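Local atomic coordinates of GphF (Archangium violaceum, PDB entry 6MBG), a protein that acts as a dehydratase domain of the gephyronic acid polyketide synthase and probably also takes part in the olefin rearrangement of the growing chain. Residues A[38-43]-A[162-167]; A[155-160]-A[218-223]; A[224-229]-A[280-285]. All coordinates share one frame; numbering follows the deposited sequence.

Overall arrangement
Interactions 1 and 2 lie on the same side of the chain's centre, and their four segments alternate along the sequence: helix 151-158 and the loop after it supply 155-160 to interaction 2 and 162-167 to interaction 1. Interaction 2 is a surface contact of an imidazole, aliphatic groups and a water; interaction 1 is partly buried and combines a charged pair with an aromatic one. Interaction 3, nearest the centre of the chain, is antiparallel strand pairing interrupted by a bulge, with an arginine over a phenylalanine at its end. R284 of 280-285 binds carbonyls of 218-223, joining interactions 2 and 3. All three contacts touch one 1,4-butanediol molecule, whose pocket lies among them.

Interaction 1: A[38-43]-A[162-167]; sequences LGEHWV and YGPRLR. With BU1 (1,4-butanediol), chain D.
H41 and Y162 form a single backbone bridge, and beside it G163 N donates to E40 O at 2.9 Å, nearly straight and in the carbonyl plane. This short pairing joins the loop leading into strand 42-43, in the N-terminal half of the dehydratase, to the Y-G-P loop that follows helix 151-158. E40 then reaches along the second loop. Bent at chi2 (-123°), its chain brings OE1 to 2.8 Å from R165 N, which meets the oxygen from above the carboxylate plane. OE2 adds a weak salt bridge to R165 NE at 3.4 Å, lying at the edge of a guanidinium turned almost perpendicular to the carboxylate. NH1 of that guanidinium forms salt bridges to E188, its strongest partner, and E189. G163 sits in a tight place: the W42 indole approaches its peptide obliquely, CH2 lying 3.3 Å from G163 N, and a side chain at this position would run into both W42 and the E40 carboxylate. L166 CD1 packs against the E40 carbonyl and also meets the edge of the Y162 ring. On the pocket side, the H41 imidazole swings out with CG opposite the backbone N (chi1 175°), which carries CD2 over one face of the Y162 ring, 3.6 Å from CE1. The two ring planes are inclined at 44°. H41 ND1 is fixed by V48 O and Y162 OH by D204, so both rings are restrained in rotation where they border the butanediol; its C1 lies 3.5 Å from H41 NE2. The chemistry is thus divided. The E40 carboxylate, bonded to a backbone amide and near an arginine, probably stays ionised and clamps the Y-G-P turn, while the polar ends of two anchored rings line the ligand pocket.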
loop_
_atom_site.group_PDB
_atom_site.type_symbol
_atom_site.label_atom_id
_atom_site.label_comp_id
_atom_site.label_asym_id
_atom_site.label_seq_id
_atom_site.Cartn_x
_atom_site.Cartn_y
_atom_site.Cartn_z
ATOM N N LEU A 38 1.239 11.934 -1.826
ATOM C CA LEU A 38 0.026 11.922 -2.637
ATOM C C LEU A 38 0.152 12.765 -3.908
ATOM O O LEU A 38 -0.708 12.668 -4.792
ATOM C CB LEU A 38 -1.153 12.432 -1.818
ATOM C CG LEU A 38 -1.670 11.566 -0.668
ATOM C CD1 LEU A 38 -2.839 12.273 -0.037
ATOM C CD2 LEU A 38 -2.101 10.216 -1.211
ATOM N N GLY A 39 1.184 13.588 -4.026
ATOM C CA GLY A 39 1.355 14.397 -5.220
ATOM C C GLY A 39 2.386 13.855 -6.182
ATOM O O GLY A 39 2.702 14.523 -7.175
ATOM N N GLU A 40 2.917 12.657 -5.918
ATOM C CA GLU A 40 4.121 12.169 -6.588
ATOM C C GLU A 40 3.922 10.868 -7.363
ATOM O O GLU A 40 4.914 10.267 -7.797
ATOM C CB GLU A 40 5.239 11.992 -5.562
ATOM C CG GLU A 40 5.651 13.317 -4.916
ATOM C CD GLU A 40 7.122 13.616 -5.077
ATOM O OE1 GLU A 40 7.896 12.684 -5.420
ATOM O OE2 GLU A 40 7.520 14.782 -4.852
ATOM N N HIS A 41 2.684 10.433 -7.576
ATOM C CA HIS A 41 2.397 9.316 -8.465
ATOM C C HIS A 41 1.418 9.792 -9.521
ATOM O O HIS A 41 0.374 10.370 -9.191
ATOM C CB HIS A 41 1.809 8.105 -7.723
ATOM C CG HIS A 41 1.391 7.006 -8.651
ATOM N ND1 HIS A 41 0.072 6.665 -8.857
ATOM C CD2 HIS A 41 2.122 6.217 -9.479
ATOM C CE1 HIS A 41 0.009 5.687 -9.749
ATOM N NE2 HIS A 41 1.239 5.413 -10.158
ATOM N N TRP A 42 1.757 9.547 -10.781
ATOM C CA TRP A 42 1.013 10.052 -11.919
ATOM C C TRP A 42 0.719 8.931 -12.901
ATOM O O TRP A 42 1.433 7.922 -12.969
ATOM C CB TRP A 42 1.777 11.190 -12.649
ATOM C CG TRP A 42 2.460 12.148 -11.713
ATOM C CD1 TRP A 42 1.865 13.118 -10.962
ATOM C CD2 TRP A 42 3.869 12.228 -11.425
ATOM N NE1 TRP A 42 2.811 13.805 -10.236
ATOM C CE2 TRP A 42 4.046 13.271 -10.490
ATOM C CE3 TRP A 42 4.996 11.532 -11.878
ATOM C CZ2 TRP A 42 5.297 13.625 -9.989
ATOM C CZ3 TRP A 42 6.245 11.890 -11.380
ATOM C CH2 TRP A 42 6.380 12.923 -10.442
ATOM N N VAL A 43 -0.371 9.113 -13.634
ATOM C CA VAL A 43 -0.709 8.300 -14.789
ATOM C C VAL A 43 -1.287 9.266 -15.819
ATOM O O VAL A 43 -2.346 9.862 -15.585
ATOM C CB VAL A 43 -1.709 7.177 -14.467
ATOM C CG1 VAL A 43 -1.623 6.091 -15.513
ATOM C CG2 VAL A 43 -1.447 6.577 -13.106
ATOM N N TYR A 162 6.425 8.213 -11.266
ATOM C CA TYR A 162 6.835 8.326 -9.874
ATOM C C TYR A 162 7.851 9.446 -9.715
ATOM O O TYR A 162 8.858 9.472 -10.426
ATOM C CB TYR A 162 7.463 7.025 -9.386
ATOM C CG TYR A 162 6.539 5.894 -9.041
ATOM C CD1 TYR A 162 5.724 5.951 -7.906
ATOM C CD2 TYR A 162 6.548 4.720 -9.781
ATOM C CE1 TYR A 162 4.913 4.883 -7.550
ATOM C CE2 TYR A 162 5.737 3.641 -9.424
ATOM C CZ TYR A 162 4.925 3.730 -8.307
ATOM O OH TYR A 162 4.134 2.655 -7.928
ATOM N N GLY A 163 7.606 10.351 -8.768
ATOM C CA GLY A 163 8.571 11.379 -8.435
ATOM C C GLY A 163 9.546 10.959 -7.347
ATOM O O GLY A 163 9.514 9.824 -6.842
ATOM N N PRO A 164 10.413 11.903 -6.951
ATOM C CA PRO A 164 11.561 11.582 -6.085
ATOM C C PRO A 164 11.212 10.986 -4.743
ATOM O O PRO A 164 12.034 10.258 -4.173
ATOM C CB PRO A 164 12.240 12.949 -5.906
ATOM C CG PRO A 164 11.865 13.702 -7.107
ATOM C CD PRO A 164 10.463 13.298 -7.417
ATOM N N ARG A 165 10.034 11.281 -4.197
ATOM C CA ARG A 165 9.699 10.706 -2.904
ATOM C C ARG A 165 9.377 9.228 -2.986
ATOM O O ARG A 165 9.264 8.589 -1.936
ATOM C CB ARG A 165 8.494 11.419 -2.282
ATOM C CG ARG A 165 8.724 12.875 -1.977
ATOM C CD ARG A 165 7.421 13.548 -1.554
ATOM N NE ARG A 165 7.596 15.000 -1.464
ATOM C CZ ARG A 165 7.856 15.647 -0.335
ATOM N NH1 ARG A 165 7.960 14.975 0.799
ATOM N NH2 ARG A 165 8.016 16.961 -0.336
ATOM N N LEU A 166 9.193 8.684 -4.194
ATOM C CA LEU A 166 8.757 7.309 -4.410
ATOM C C LEU A 166 9.766 6.535 -5.245
ATOM O O LEU A 166 9.401 5.787 -6.144
ATOM C CB LEU A 166 7.371 7.275 -5.059
ATOM C CG LEU A 166 6.287 7.915 -4.172
ATOM C CD1 LEU A 166 4.967 8.184 -4.919
ATOM C CD2 LEU A 166 6.091 7.036 -2.958
ATOM N N ARG A 167 11.056 6.727 -4.936
ATOM C CA ARG A 167 12.180 5.983 -5.517
ATOM C C ARG A 167 13.003 5.467 -4.337
ATOM O O ARG A 167 14.102 5.942 -4.068
ATOM C CB ARG A 167 13.026 6.858 -6.451
ATOM C CG ARG A 167 12.277 7.369 -7.664
ATOM C CD ARG A 167 13.046 8.439 -8.416
ATOM N NE ARG A 167 12.172 9.036 -9.413
ATOM C CZ ARG A 167 12.275 10.278 -9.860
ATOM N NH1 ARG A 167 13.234 11.078 -9.415
ATOM N NH2 ARG A 167 11.397 10.724 -10.746
HETATM C C1 BU1 D . 1.504 2.018 -9.284
HETATM C C2 BU1 D . 1.278 1.411 -10.674
HETATM C C3 BU1 D . 2.327 1.843 -11.712
HETATM C C4 BU1 D . 3.527 0.871 -11.822
HETATM O O5 BU1 D . 1.128 1.104 -8.269
HETATM O O6 BU1 D . 3.376 -0.346 -12.552
#

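Interaction 2: A[155-160]-A[218-223]; sequences YERMRI and ESHREP. With BU1 (1,4-butanediol), chain D; BU1 (1,4-butanediol), chain B.
H220 NE2 lies 2.8 Å from the oxygen of a water, and the same water donates to R157 O at 3.0 Å, so one solvent molecule spans the gap between the imidazole and R157 of helix 151-158. Carbon atoms pack around the H220 ring. R157 CG sits over one face, 4.0 Å from the ring centroid and only 16° off the normal, a CH-pi contact made by the aliphatic part of an extended arginine chain. R221 CD covers the opposite face from within the imidazole's own loop, and I160 CD1 comes in at the ring edge, 4.1 Å from NE2. The H220 side chain takes the position between its backbone N and carbonyl carbon (chi1 74°), which projects the ring from the loop into this slot. I160 CD1 does double duty, since it also lies centrally over one face of the R221 guanidinium, 4.3 Å from CZ. Within the loop S219 OG accepts from R221 N at 3.0 Å, an ST turn that steadies the backbone around H220, and H220 O takes a hydrogen bond from Y161 OH. Toward the butanediol, M158, bent at both chi2 and chi3, brings CE to 3.4 Å from C4 of the diol, and P223 CB lies 3.3 Å from the diol O6. With an alanine here instead of H220, the water would probably lose one of its two anchors and a gap would open between the R157 and R221 chains. Ring faces packed by CH groups, with one nitrogen linked to water, suit a surface contact in which the arginines contribute their hydrocarbon stems while packing ties the 218-223 loop to the helix bordering the pocket.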
loop_
_atom_site.group_PDB
_atom_site.type_symbol
_atom_site.label_atom_id
_atom_site.label_comp_id
_atom_site.label_asym_id
_atom_site.label_seq_id
_atom_site.Cartn_x
_atom_site.Cartn_y
_atom_site.Cartn_z
ATOM N N TYR A 155 14.292 3.051 -12.761
ATOM C CA TYR A 155 13.839 4.381 -12.337
ATOM C C TYR A 155 13.693 5.315 -13.531
ATOM O O TYR A 155 12.777 6.147 -13.566
ATOM C CB TYR A 155 14.811 4.985 -11.324
ATOM C CG TYR A 155 14.656 4.433 -9.931
ATOM C CD1 TYR A 155 13.413 4.320 -9.348
ATOM C CD2 TYR A 155 15.769 3.993 -9.213
ATOM C CE1 TYR A 155 13.263 3.796 -8.075
ATOM C CE2 TYR A 155 15.643 3.488 -7.936
ATOM C CZ TYR A 155 14.378 3.399 -7.368
ATOM O OH TYR A 155 14.225 2.878 -6.104
ATOM N N GLU A 156 14.580 5.183 -14.524
ATOM C CA GLU A 156 14.465 6.022 -15.713
ATOM C C GLU A 156 13.190 5.694 -16.479
ATOM O O GLU A 156 12.500 6.598 -16.968
ATOM C CB GLU A 156 15.707 5.858 -16.606
ATOM C CG GLU A 156 15.702 6.741 -17.834
ATOM C CD GLU A 156 16.029 8.206 -17.535
ATOM O OE1 GLU A 156 16.202 8.978 -18.506
ATOM O OE2 GLU A 156 16.113 8.595 -16.347
ATOM N N ARG A 157 12.847 4.403 -16.570
ATOM C CA ARG A 157 11.577 4.015 -17.175
ATOM C C ARG A 157 10.402 4.554 -16.378
ATOM O O ARG A 157 9.420 5.041 -16.953
ATOM C CB ARG A 157 11.468 2.495 -17.276
ATOM C CG ARG A 157 11.989 1.907 -18.575
ATOM C CD ARG A 157 12.176 0.401 -18.464
ATOM N NE ARG A 157 12.961 -0.112 -19.586
ATOM C CZ ARG A 157 13.745 -1.187 -19.543
ATOM N NH1 ARG A 157 13.860 -1.900 -18.426
ATOM N NH2 ARG A 157 14.417 -1.548 -20.630
ATOM N N MET A 158 10.475 4.464 -15.054
ATOM C CA MET A 158 9.321 4.745 -14.211
ATOM C C MET A 158 9.179 6.218 -13.835
ATOM O O MET A 158 8.209 6.571 -13.160
ATOM C CB MET A 158 9.385 3.892 -12.934
ATOM C CG MET A 158 9.358 2.400 -13.197
ATOM S SD MET A 158 7.843 1.835 -14.015
ATOM C CE MET A 158 6.705 1.817 -12.624
ATOM N N ARG A 159 10.110 7.082 -14.256
ATOM C CA ARG A 159 10.064 8.484 -13.845
ATOM C C ARG A 159 8.804 9.190 -14.330
ATOM O O ARG A 159 8.433 10.233 -13.774
ATOM C CB ARG A 159 11.294 9.221 -14.375
ATOM C CG ARG A 159 11.178 9.523 -15.844
ATOM C CD ARG A 159 12.432 10.163 -16.412
ATOM N NE ARG A 159 12.684 9.675 -17.764
ATOM C CZ ARG A 159 13.561 10.211 -18.604
ATOM N NH1 ARG A 159 14.280 11.261 -18.233
ATOM N NH2 ARG A 159 13.725 9.690 -19.814
ATOM N N ILE A 160 8.137 8.646 -15.351
ATOM C CA ILE A 160 6.886 9.211 -15.841
ATOM C C ILE A 160 5.731 8.939 -14.888
ATOM O O ILE A 160 4.691 9.606 -14.971
ATOM C CB ILE A 160 6.574 8.651 -17.240
ATOM C CG1 ILE A 160 6.446 7.126 -17.171
ATOM C CG2 ILE A 160 7.664 9.059 -18.218
ATOM C CD1 ILE A 160 6.029 6.472 -18.466
ATOM N N GLU A 218 8.704 -7.539 -19.496
ATOM C CA GLU A 218 7.584 -6.971 -20.238
ATOM C C GLU A 218 7.660 -5.452 -20.274
ATOM O O GLU A 218 8.324 -4.823 -19.449
ATOM C CB GLU A 218 6.243 -7.358 -19.588
ATOM C CG GLU A 218 6.095 -8.803 -19.205
ATOM C CD GLU A 218 4.686 -9.126 -18.710
ATOM O OE1 GLU A 218 4.554 -10.099 -17.949
ATOM O OE2 GLU A 218 3.733 -8.425 -19.108
ATOM N N SER A 219 6.865 -4.870 -21.177
ATOM C CA SER A 219 6.758 -3.420 -21.310
ATOM C C SER A 219 6.190 -2.761 -20.056
ATOM O O SER A 219 5.348 -3.324 -19.345
ATOM C CB SER A 219 5.877 -3.058 -22.506
ATOM O OG SER A 219 5.590 -1.669 -22.501
ATOM N N HIS A 220 6.656 -1.541 -19.789
ATOM C CA HIS A 220 6.146 -0.757 -18.673
ATOM C C HIS A 220 5.053 0.223 -19.095
ATOM O O HIS A 220 4.497 0.921 -18.239
ATOM C CB HIS A 220 7.277 0.018 -17.997
ATOM C CG HIS A 220 7.736 1.190 -18.798
ATOM N ND1 HIS A 220 8.406 1.046 -19.991
ATOM C CD2 HIS A 220 7.584 2.521 -18.607
ATOM C CE1 HIS A 220 8.669 2.239 -20.492
ATOM N NE2 HIS A 220 8.182 3.152 -19.670
ATOM N N ARG A 221 4.744 0.304 -20.380
ATOM C CA ARG A 221 3.562 1.035 -20.796
ATOM C C ARG A 221 2.329 0.231 -20.394
ATOM O O ARG A 221 2.404 -0.983 -20.188
ATOM C CB ARG A 221 3.593 1.295 -22.300
ATOM C CG ARG A 221 4.634 2.344 -22.741
ATOM C CD ARG A 221 4.742 3.483 -21.714
ATOM N NE ARG A 221 4.850 4.817 -22.311
ATOM C CZ ARG A 221 5.994 5.406 -22.640
ATOM N NH1 ARG A 221 7.150 4.784 -22.439
ATOM N NH2 ARG A 221 5.981 6.622 -23.170
ATOM N N GLU A 222 1.184 0.924 -20.288
ATOM C CA GLU A 222 -0.005 0.437 -19.582
ATOM C C GLU A 222 0.457 -0.307 -18.333
ATOM O O GLU A 222 0.395 -1.540 -18.284
ATOM C CB GLU A 222 -0.900 -0.438 -20.485
ATOM C CG GLU A 222 -0.251 -1.647 -21.183
ATOM C CD GLU A 222 -0.981 -2.096 -22.436
ATOM O OE1 GLU A 222 -2.006 -1.474 -22.790
ATOM O OE2 GLU A 222 -0.528 -3.079 -23.061
ATOM N N PRO A 223 0.961 0.404 -17.326
ATOM C CA PRO A 223 1.639 -0.262 -16.213
ATOM C C PRO A 223 0.680 -1.047 -15.331
ATOM O O PRO A 223 -0.525 -0.791 -15.272
ATOM C CB PRO A 223 2.259 0.899 -15.434
ATOM C CG PRO A 223 1.371 2.060 -15.741
ATOM C CD PRO A 223 0.972 1.869 -17.176
HETATM C C1 BU1 D . 1.504 2.018 -9.284
HETATM C C2 BU1 D . 1.278 1.411 -10.674
HETATM C C3 BU1 D . 2.327 1.843 -11.712
HETATM C C4 BU1 D . 3.527 0.871 -11.822
HETATM O O5 BU1 D . 1.128 1.104 -8.269
HETATM O O6 BU1 D . 3.376 -0.346 -12.552
HETATM C C1 BU1 B . 7.497 -11.569 -16.507
HETATM C C2 BU1 B . 7.618 -12.416 -15.246
HETATM C C3 BU1 B . 8.965 -12.145 -14.580
HETATM C C4 BU1 B . 9.815 -13.414 -14.559
HETATM O O5 BU1 B . 6.149 -11.338 -16.806
HETATM O O6 BU1 B . 10.759 -13.303 -13.524
HETATM O O HOH W 1 9.267 5.737 -19.817
#

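Interaction 3: A[224-229]-A[280-285]. With BU1 (1,4-butanediol), chain D; BU1 (1,4-butanediol), chain C.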
loop_
_atom_site.group_PDB
_atom_site.type_symbol
_atom_site.label_atom_id
_atom_site.label_comp_id
_atom_site.label_asym_id
_atom_site.label_seq_id
_atom_site.Cartn_x
_atom_site.Cartn_y
_atom_site.Cartn_z
ATOM N N PHE A 224 1.249 -2.012 -14.614
ATOM C CA PHE A 224 0.449 -2.814 -13.702
ATOM C C PHE A 224 0.025 -1.972 -12.509
ATOM O O PHE A 224 0.821 -1.201 -11.960
ATOM C CB PHE A 224 1.236 -4.040 -13.214
ATOM C CG PHE A 224 1.403 -5.103 -14.262
ATOM C CD1 PHE A 224 0.438 -6.087 -14.430
ATOM C CD2 PHE A 224 2.524 -5.112 -15.097
ATOM C CE1 PHE A 224 0.590 -7.062 -15.404
ATOM C CE2 PHE A 224 2.675 -6.087 -16.067
ATOM C CZ PHE A 224 1.710 -7.063 -16.225
ATOM N N VAL A 225 -1.225 -2.164 -12.093
ATOM C CA VAL A 225 -1.847 -1.444 -10.989
ATOM C C VAL A 225 -2.400 -2.459 -9.990
ATOM O O VAL A 225 -3.084 -3.407 -10.396
ATOM C CB VAL A 225 -2.971 -0.528 -11.506
ATOM C CG1 VAL A 225 -3.622 0.201 -10.376
ATOM C CG2 VAL A 225 -2.426 0.450 -12.556
ATOM N N PRO A 226 -2.160 -2.290 -8.694
ATOM C CA PRO A 226 -2.766 -3.192 -7.704
ATOM C C PRO A 226 -4.289 -3.114 -7.721
ATOM O O PRO A 226 -4.881 -2.030 -7.672
ATOM C CB PRO A 226 -2.178 -2.700 -6.376
ATOM C CG PRO A 226 -0.950 -1.892 -6.777
ATOM C CD PRO A 226 -1.311 -1.264 -8.063
ATOM N N LEU A 227 -4.934 -4.279 -7.797
ATOM C CA LEU A 227 -6.390 -4.343 -7.774
ATOM C C LEU A 227 -6.939 -4.891 -6.468
ATOM O O LEU A 227 -8.159 -4.843 -6.252
ATOM C CB LEU A 227 -6.914 -5.215 -8.925
ATOM C CG LEU A 227 -6.807 -4.675 -10.359
ATOM C CD1 LEU A 227 -7.735 -5.473 -11.267
ATOM C CD2 LEU A 227 -7.118 -3.165 -10.452
ATOM N N GLY A 228 -6.087 -5.432 -5.615
ATOM C CA GLY A 228 -6.542 -6.012 -4.370
ATOM C C GLY A 228 -5.499 -6.970 -3.840
ATOM O O GLY A 228 -4.430 -7.141 -4.424
ATOM N N CYS A 229 -5.834 -7.593 -2.716
ATOM C CA CYS A 229 -4.980 -8.640 -2.174
ATOM C C CYS A 229 -5.811 -9.482 -1.223
ATOM O O CYS A 229 -6.838 -9.037 -0.696
ATOM C CB CYS A 229 -3.733 -8.075 -1.473
ATOM S SG CYS A 229 -4.058 -7.146 0.050
ATOM N N LEU A 280 -1.274 -10.495 -3.728
ATOM C CA LEU A 280 -1.431 -9.186 -4.350
ATOM C C LEU A 280 -1.763 -9.360 -5.829
ATOM O O LEU A 280 -1.005 -10.003 -6.570
ATOM C CB LEU A 280 -0.143 -8.378 -4.187
ATOM C CG LEU A 280 -0.050 -7.048 -4.968
ATOM C CD1 LEU A 280 -1.025 -6.057 -4.361
ATOM C CD2 LEU A 280 1.350 -6.503 -4.918
ATOM N N GLN A 281 -2.894 -8.806 -6.259
ATOM C CA GLN A 281 -3.342 -8.918 -7.636
ATOM C C GLN A 281 -3.002 -7.643 -8.398
ATOM O O GLN A 281 -3.394 -6.543 -7.980
ATOM C CB GLN A 281 -4.845 -9.177 -7.692
ATOM C CG GLN A 281 -5.281 -10.403 -6.929
ATOM C CD GLN A 281 -4.915 -11.688 -7.642
ATOM O OE1 GLN A 281 -4.459 -11.667 -8.792
ATOM N NE2 GLN A 281 -5.143 -12.821 -6.976
ATOM N N LEU A 282 -2.283 -7.808 -9.517
ATOM C CA LEU A 282 -1.837 -6.729 -10.391
ATOM C C LEU A 282 -2.531 -6.856 -11.733
ATOM O O LEU A 282 -2.691 -7.964 -12.253
ATOM C CB LEU A 282 -0.310 -6.760 -10.599
ATOM C CG LEU A 282 0.541 -6.683 -9.327
ATOM C CD1 LEU A 282 2.048 -6.656 -9.656
ATOM C CD2 LEU A 282 0.138 -5.468 -8.503
ATOM N N LYS A 283 -2.953 -5.726 -12.295
ATOM C CA LYS A 283 -3.533 -5.756 -13.626
ATOM C C LYS A 283 -3.118 -4.496 -14.367
ATOM O O LYS A 283 -3.013 -3.425 -13.763
ATOM C CB LYS A 283 -5.068 -5.883 -13.571
ATOM C CG LYS A 283 -5.749 -5.806 -14.938
ATOM C CD LYS A 283 -7.252 -5.973 -14.825
ATOM C CE LYS A 283 -7.921 -5.801 -16.184
ATOM N NZ LYS A 283 -7.655 -6.953 -17.092
ATOM N N ARG A 284 -2.858 -4.639 -15.663
ATOM C CA ARG A 284 -2.439 -3.503 -16.476
ATOM C C ARG A 284 -3.566 -2.479 -16.593
ATOM O O ARG A 284 -4.719 -2.836 -16.864
ATOM C CB ARG A 284 -2.015 -3.984 -17.858
ATOM C CG ARG A 284 -0.720 -4.790 -17.864
ATOM C CD ARG A 284 -0.217 -4.965 -19.291
ATOM N NE ARG A 284 1.120 -5.565 -19.366
ATOM C CZ ARG A 284 2.259 -4.875 -19.318
ATOM N NH1 ARG A 284 2.236 -3.554 -19.173
ATOM N NH2 ARG A 284 3.424 -5.508 -19.405
ATOM N N ALA A 285 -3.229 -1.207 -16.380
ATOM C CA ALA A 285 -4.160 -0.094 -16.579
ATOM C C ALA A 285 -4.305 0.286 -18.055
ATOM O O ALA A 285 -3.983 -0.496 -18.951
ATOM C CB ALA A 285 -3.711 1.119 -15.770
HETATM C C1 BU1 D . 1.504 2.018 -9.284
HETATM C C2 BU1 D . 1.278 1.411 -10.674
HETATM C C3 BU1 D . 2.327 1.843 -11.712
HETATM C C4 BU1 D . 3.527 0.871 -11.822
HETATM O O5 BU1 D . 1.128 1.104 -8.269
HETATM O O6 BU1 D . 3.376 -0.346 -12.552
HETATM C C1 BU1 C . -8.714 -9.646 -4.526
HETATM C C2 BU1 C . -9.404 -10.142 -3.257
HETATM C C3 BU1 C . -8.842 -11.506 -2.855
HETATM C C4 BU1 C . -9.753 -12.105 -1.778
HETATM O O5 BU1 C . -9.475 -8.618 -5.103
HETATM O O6 BU1 C . -9.230 -13.296 -1.257
#
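Strands 224-229 and 280-284 pair antiparallel, their directions 138° apart, in the strongly twisted sheet of a hotdog fold. V225 and K283 form a hydrogen-bonded pair, V225 N to K283 O being 2.8 Å. Further along, L227 and G228 share Q281 as partner, L227 N donating to Q281 O at 2.7 Å and G228 O accepting from Q281 N, a beta bulge. The backbone angles of G228 would jam a side chain against the preceding carbonyl. On one face stand F224, P226, L282 and R284, and L282 also meets V210 and F211 of helix 200-214, which the sheet wraps. R284 crosses obliquely over the phenylalanine: its CG lies 3.7 Å from the F224 ring centroid, close to the ring normal, and the extended chain carries the guanidinium on so that F224 CE2 sits over its face. The two planes are inclined at 44°. N257 O, a salt bridge to E218 and the carbonyls of S219 and E222 grip its nitrogens, holding the hydrocarbon stem on the ring. V225 and K283 point to the other face; V225 CG2 touches A285 CB at 3.5 Å, while L227 crosses the K283 stem at a slant, its CD1 3.5 Å from K283 CB. At the pocket end, the butanediol hydroxyl O6 donates to F224 O at 2.8 Å.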